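Local coordinates for hypothetical protein (Chromobacterium violaceum, PDB 2O3I) that is of unknown function but belongs to the DUF917 family, with two S-Me-THD-like domains, so that a related activity is possible though unproven, at residues 51-56 against 128-133; 143-148 against 220-225. The protein carries 2 engineered substitutions. All blocks are in the same frame, centred on the assembly; numbering follows the deposited sequence.

Contact 1. Residues 51-56 against 128-133; sequences VVDVDE and VVDADG
Val51 and Val52 pair with Val128 and Val129 as neighbouring parallel strands, and the two chains fan out as they run on toward Val54 and Ala131. This ladder lies in the parallel part of a mixed sheet, where strand 49-52 sits between strands 3-5 and 127-129. It illustrates the usual parallel rule: Val52, paired with Val129, bonds to the residues on either side of it. Val52 N donates to Val128 O at 3.0 Å, and Val52 O accepts from Asp130 N at 2.8 Å, the N-H angle being 159° in each case. Beyond that second bond Asp130 is the centre of an inverse gamma turn, and the second segment bends out of the ladder. Val51 and Val128 project from the same face next to each other, with Val51 CG2 against Val128 CG1 at 3.5 Å. The other methyl of Val51, CG1, is anti to the backbone N (chi1 -174°), which sets it over Val128 O and 3.9 Å from Asp130 CB; Phe3 and Leu5 of the edge strand touch this valine too. The other face carries Val52 and Val129, both packed on Tyr103. Val54 slants across the latter, Val54 CG2 lying 3.8 Å from Val129 CG1. The methyl of Ala131 is just beyond. Asp53 OD2 and Asp130 OD2 are 4.1 Å apart, their carboxylate planes turned 43° against each other; two like charges come near here, which may disfavour full ionisation of both. Asp130 OD2 bonds to Ser227 OG, in the first turn of helix 225-237. Where the backbones have parted, a water closes the gap, accepting from Val54 N at 3.0 Å and donating to Asp130 O at 2.8 Å.

Contact 2. Residues 143-148 against 220-225; sequences MLTYAA and LPVRGT
Thr145, the first residue of the short helix 145-148 after its N-cap Leu144, sets its methyl and CB against the CG-CD edge of the Pro221 ring. Its CG2 comes within 3.5 Å of Pro221 CG, while Thr145 CB lies 3.6 Å from Pro221 CD. Val222 CG2 is a more distant neighbour of the same methyl. The hydroxyl also lies beside Pro221 CD, but its polar partners are others: with chi1 at 52° Thr145 OG1 falls between the backbone N and the carbonyl carbon, from where it can turn to Ala219 O, its strongest polar partner, or to Gly133 O. Its one proton can only be shared between these two carbonyls or serve them in turn. As an acceptor the same oxygen takes a water, which donates to Thr145 OG1 at 2.7 Å and accepts from Val222 N at 2.9 Å, providing the polar route between the segments. Here the start of one helix meets the turn that ends another, for Leu220 is the first residue to leave helix 213-219, and the N-terminal and C-terminal S-Me-THD-like regions are joined at this point. Tyr146 follows, the far part of its ring reaching the turn. Its CE1 carries the contact, 3.6 Å from Leu220 CD1, which approaches the ring at a slant. Farther out, Tyr146 OH bonds to Ala106 O, and Trp209 of strand 203-211 stacks against the ring; both limit its freedom. The turn itself is bound by Arg223: NE donates to Leu220 O at 2.9 Å, nearly straight at 170°, and the carbonyl oxygen lies only 5° out of the guanidinium plane. Arg223 NH2 goes on to Gly217 O, one turn back in the departing helix.

Overall arrangement
From the N terminus the chain lays down strand 3-5, then strand 49-52 antiparallel beside it, runs through 71 residues of strands and helices, and returns at strand 127-129, where contact 1 closes a long loop. Only then does contact 2 open, at helix 145-148, to close after another 71 residues at the turn between helices 213-219 and 225-237. The two loops are in series, neither nested nor crossed, yet their centres lie about 11 Å apart. The link between them is direct: Thr145 N hydrogen-bonds to Gly133 O, and Asp132 OD1 to Thr225 OG1. Residues 128-133 thus lead from the mixed sheet to the helix-linking turn 220-225, tying the N-terminal region to the C-terminal one.

Contact 1. Residues 51-56 against 128-133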
loop_
_atom_site.group_PDB
_atom_site.type_symbol
_atom_site.label_atom_id
_atom_site.label_comp_id
_atom_site.label_asym_id
_atom_site.label_seq_id
_atom_site.Cartn_x
_atom_site.Cartn_y
_atom_site.Cartn_z
ATOM N N VAL A 51 0.532 25.071 -23.616
ATOM C CA VAL A 51 -0.773 24.510 -23.272
ATOM C C VAL A 51 -1.505 24.192 -24.567
ATOM O O VAL A 51 -1.658 25.061 -25.418
ATOM C CB VAL A 51 -1.641 25.506 -22.480
ATOM C CG1 VAL A 51 -2.925 24.810 -22.025
ATOM C CG2 VAL A 51 -0.856 26.070 -21.300
ATOM N N VAL A 52 -1.966 22.953 -24.710
ATOM C CA VAL A 52 -2.664 22.528 -25.921
ATOM C C VAL A 52 -4.094 22.048 -25.653
ATOM O O VAL A 52 -4.424 21.625 -24.538
ATOM C CB VAL A 52 -1.892 21.377 -26.624
ATOM C CG1 VAL A 52 -0.484 21.835 -26.992
ATOM C CG2 VAL A 52 -1.817 20.163 -25.709
ATOM N N ASP A 53 -4.945 22.122 -26.674
ATOM C CA ASP A 53 -6.318 21.654 -26.536
ATOM C C ASP A 53 -6.311 20.150 -26.759
ATOM O O ASP A 53 -5.383 19.606 -27.359
ATOM C CB ASP A 53 -7.241 22.325 -27.551
ATOM C CG ASP A 53 -7.346 23.827 -27.337
ATOM O OD1 ASP A 53 -6.655 24.579 -28.064
ATOM O OD2 ASP A 53 -8.110 24.252 -26.434
ATOM N N VAL A 54 -7.340 19.480 -26.260
ATOM C CA VAL A 54 -7.435 18.037 -26.391
ATOM C C VAL A 54 -7.210 17.553 -27.824
ATOM O O VAL A 54 -6.474 16.591 -28.042
ATOM C CB VAL A 54 -8.806 17.526 -25.881
ATOM C CG1 VAL A 54 -8.910 16.018 -26.065
ATOM C CG2 VAL A 54 -8.986 17.896 -24.406
ATOM N N ASP A 55 -7.827 18.221 -28.797
ATOM C CA ASP A 55 -7.696 17.824 -30.204
ATOM C C ASP A 55 -6.318 18.103 -30.804
ATOM O O ASP A 55 -6.037 17.708 -31.938
ATOM C CB ASP A 55 -8.768 18.512 -31.065
ATOM C CG ASP A 55 -10.188 18.098 -30.692
ATOM O OD1 ASP A 55 -10.447 16.884 -30.545
ATOM O OD2 ASP A 55 -11.053 18.991 -30.557
ATOM N N GLU A 56 -5.464 18.785 -30.050
ATOM C CA GLU A 56 -4.116 19.093 -30.514
ATOM C C GLU A 56 -3.109 18.120 -29.908
ATOM O O GLU A 56 -2.011 17.937 -30.439
ATOM C CB GLU A 56 -3.734 20.524 -30.132
ATOM C CG GLU A 56 -4.617 21.577 -30.763
ATOM C CD GLU A 56 -4.227 22.985 -30.365
ATOM O OE1 GLU A 56 -4.176 23.269 -29.147
ATOM O OE2 GLU A 56 -3.980 23.811 -31.270
ATOM N N VAL A 128 0.906 20.778 -21.436
ATOM C CA VAL A 128 -0.195 20.521 -20.513
ATOM C C VAL A 128 -1.495 20.669 -21.298
ATOM O O VAL A 128 -1.634 21.578 -22.115
ATOM C CB VAL A 128 -0.165 21.520 -19.330
ATOM C CG1 VAL A 128 -0.119 22.941 -19.858
ATOM C CG2 VAL A 128 -1.387 21.319 -18.436
ATOM N N VAL A 129 -2.438 19.761 -21.069
ATOM C CA VAL A 129 -3.711 19.807 -21.778
ATOM C C VAL A 129 -4.669 20.795 -21.117
ATOM O O VAL A 129 -4.760 20.843 -19.896
ATOM C CB VAL A 129 -4.345 18.404 -21.820
ATOM C CG1 VAL A 129 -5.700 18.452 -22.516
ATOM C CG2 VAL A 129 -3.402 17.446 -22.539
ATOM N N ASP A 130 -5.366 21.594 -21.924
ATOM C CA ASP A 130 -6.313 22.578 -21.398
ATOM C C ASP A 130 -7.579 21.821 -21.069
ATOM O O ASP A 130 -8.548 21.838 -21.832
ATOM C CB ASP A 130 -6.594 23.679 -22.441
ATOM C CG ASP A 130 -7.416 24.843 -21.871
ATOM O OD1 ASP A 130 -7.694 24.853 -20.653
ATOM O OD2 ASP A 130 -7.784 25.760 -22.639
ATOM N N ALA A 131 -7.553 21.147 -19.921
ATOM C CA ALA A 131 -8.668 20.337 -19.463
ATOM C C ALA A 131 -8.303 19.667 -18.154
ATOM O O ALA A 131 -7.184 19.810 -17.667
ATOM C CB ALA A 131 -8.982 19.260 -20.501
ATOM N N ASP A 132 -9.268 18.940 -17.587
ATOM C CA ASP A 132 -9.069 18.165 -16.374
ATOM C C ASP A 132 -10.258 17.224 -16.189
ATOM O O ASP A 132 -11.234 17.288 -16.940
ATOM C CB ASP A 132 -8.863 19.052 -15.137
ATOM C CG ASP A 132 -10.112 19.778 -14.719
ATOM O OD1 ASP A 132 -10.208 20.982 -15.013
ATOM O OD2 ASP A 132 -10.997 19.144 -14.093
ATOM N N GLY A 133 -10.170 16.355 -15.191
ATOM C CA GLY A 133 -11.207 15.364 -14.957
ATOM C C GLY A 133 -12.608 15.709 -14.472
ATOM O O GLY A 133 -13.441 14.803 -14.381
HETATM O O HOH W 1 -9.016 21.397 -24.599
#

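Contact 2. Residues 143-148 against 220-225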
loop_
_atom_site.group_PDB
_atom_site.type_symbol
_atom_site.label_atom_id
_atom_site.label_comp_id
_atom_site.label_asym_id
_atom_site.label_seq_id
_atom_site.Cartn_x
_atom_site.Cartn_y
_atom_site.Cartn_z
HETATM N N MSE A 143 -14.819 10.136 -9.239
HETATM C CA MSE A 143 -15.619 11.283 -9.642
HETATM C C MSE A 143 -14.982 12.029 -10.808
HETATM O O MSE A 143 -15.552 12.989 -11.319
HETATM C CB MSE A 143 -15.855 12.216 -8.442
HETATM C CG MSE A 143 -17.014 11.747 -7.553
HETATM SE SE MSE A 143 -17.012 12.365 -5.702
HETATM C CE MSE A 143 -16.250 10.794 -4.887
ATOM N N LEU A 144 -13.804 11.578 -11.230
ATOM C CA LEU A 144 -13.118 12.192 -12.364
ATOM C C LEU A 144 -13.489 11.432 -13.631
ATOM O O LEU A 144 -13.683 10.218 -13.592
ATOM C CB LEU A 144 -11.602 12.156 -12.165
ATOM C CG LEU A 144 -11.081 12.927 -10.952
ATOM C CD1 LEU A 144 -9.568 12.827 -10.895
ATOM C CD2 LEU A 144 -11.518 14.385 -11.049
ATOM N N THR A 145 -13.582 12.140 -14.752
ATOM C CA THR A 145 -13.959 11.502 -16.013
ATOM C C THR A 145 -13.016 10.391 -16.471
ATOM O O THR A 145 -13.423 9.504 -17.234
ATOM C CB THR A 145 -14.116 12.548 -17.134
ATOM O OG1 THR A 145 -12.946 13.365 -17.212
ATOM C CG2 THR A 145 -15.317 13.427 -16.852
ATOM N N TYR A 146 -11.770 10.427 -15.995
ATOM C CA TYR A 146 -10.779 9.407 -16.344
ATOM C C TYR A 146 -11.321 8.040 -15.930
ATOM O O TYR A 146 -11.250 7.065 -16.686
ATOM C CB TYR A 146 -9.452 9.652 -15.602
ATOM C CG TYR A 146 -8.831 11.018 -15.802
ATOM C CD1 TYR A 146 -8.212 11.363 -17.006
ATOM C CD2 TYR A 146 -8.860 11.965 -14.784
ATOM C CE1 TYR A 146 -7.639 12.626 -17.187
ATOM C CE2 TYR A 146 -8.291 13.224 -14.952
ATOM C CZ TYR A 146 -7.684 13.552 -16.154
ATOM O OH TYR A 146 -7.146 14.811 -16.323
ATOM N N ALA A 147 -11.860 7.979 -14.716
ATOM C CA ALA A 147 -12.417 6.744 -14.182
ATOM C C ALA A 147 -13.684 6.297 -14.927
ATOM O O ALA A 147 -13.872 5.107 -15.189
ATOM C CB ALA A 147 -12.708 6.911 -12.690
ATOM N N ALA A 148 -14.547 7.248 -15.270
ATOM C CA ALA A 148 -15.784 6.935 -15.981
ATOM C C ALA A 148 -15.494 6.396 -17.380
ATOM O O ALA A 148 -16.154 5.457 -17.848
ATOM C CB ALA A 148 -16.670 8.180 -16.071
ATOM N N LEU A 220 -11.419 13.001 -21.486
ATOM C CA LEU A 220 -11.467 14.384 -21.046
ATOM C C LEU A 220 -12.620 15.155 -21.694
ATOM O O LEU A 220 -12.399 16.028 -22.534
ATOM C CB LEU A 220 -10.133 15.084 -21.361
ATOM C CG LEU A 220 -8.873 14.764 -20.533
ATOM C CD1 LEU A 220 -8.523 13.301 -20.632
ATOM C CD2 LEU A 220 -7.702 15.589 -21.046
ATOM N N PRO A 221 -13.871 14.835 -21.319
ATOM C CA PRO A 221 -14.986 15.572 -21.925
ATOM C C PRO A 221 -15.123 17.017 -21.435
ATOM O O PRO A 221 -15.749 17.840 -22.105
ATOM C CB PRO A 221 -16.199 14.719 -21.573
ATOM C CG PRO A 221 -15.789 14.059 -20.278
ATOM C CD PRO A 221 -14.359 13.683 -20.540
ATOM N N VAL A 222 -14.545 17.330 -20.275
ATOM C CA VAL A 222 -14.628 18.690 -19.739
ATOM C C VAL A 222 -13.371 19.452 -20.152
ATOM O O VAL A 222 -12.279 19.230 -19.623
ATOM C CB VAL A 222 -14.776 18.670 -18.214
ATOM C CG1 VAL A 222 -15.053 20.081 -17.692
ATOM C CG2 VAL A 222 -15.912 17.723 -17.829
ATOM N N ARG A 223 -13.545 20.379 -21.087
ATOM C CA ARG A 223 -12.418 21.116 -21.644
ATOM C C ARG A 223 -12.347 22.623 -21.448
ATOM O O ARG A 223 -13.329 23.271 -21.088
ATOM C CB ARG A 223 -12.352 20.798 -23.134
ATOM C CG ARG A 223 -12.487 19.316 -23.388
ATOM C CD ARG A 223 -12.519 18.983 -24.853
ATOM N NE ARG A 223 -12.529 17.537 -25.048
ATOM C CZ ARG A 223 -12.488 16.940 -26.236
ATOM N NH1 ARG A 223 -12.436 17.668 -27.349
ATOM N NH2 ARG A 223 -12.492 15.614 -26.306
ATOM N N GLY A 224 -11.157 23.165 -21.707
ATOM C CA GLY A 224 -10.925 24.596 -21.576
ATOM C C GLY A 224 -10.953 25.063 -20.136
ATOM O O GLY A 224 -11.111 26.246 -19.864
ATOM N N THR A 225 -10.773 24.126 -19.211
ATOM C CA THR A 225 -10.804 24.436 -17.786
ATOM C C THR A 225 -9.599 25.230 -17.306
ATOM O O THR A 225 -9.704 26.019 -16.365
ATOM C CB THR A 225 -10.904 23.152 -16.961
ATOM O OG1 THR A 225 -9.767 22.319 -17.233
ATOM C CG2 THR A 225 -12.187 22.404 -17.313
HETATM O O HOH W 2 -12.946 15.735 -18.463
#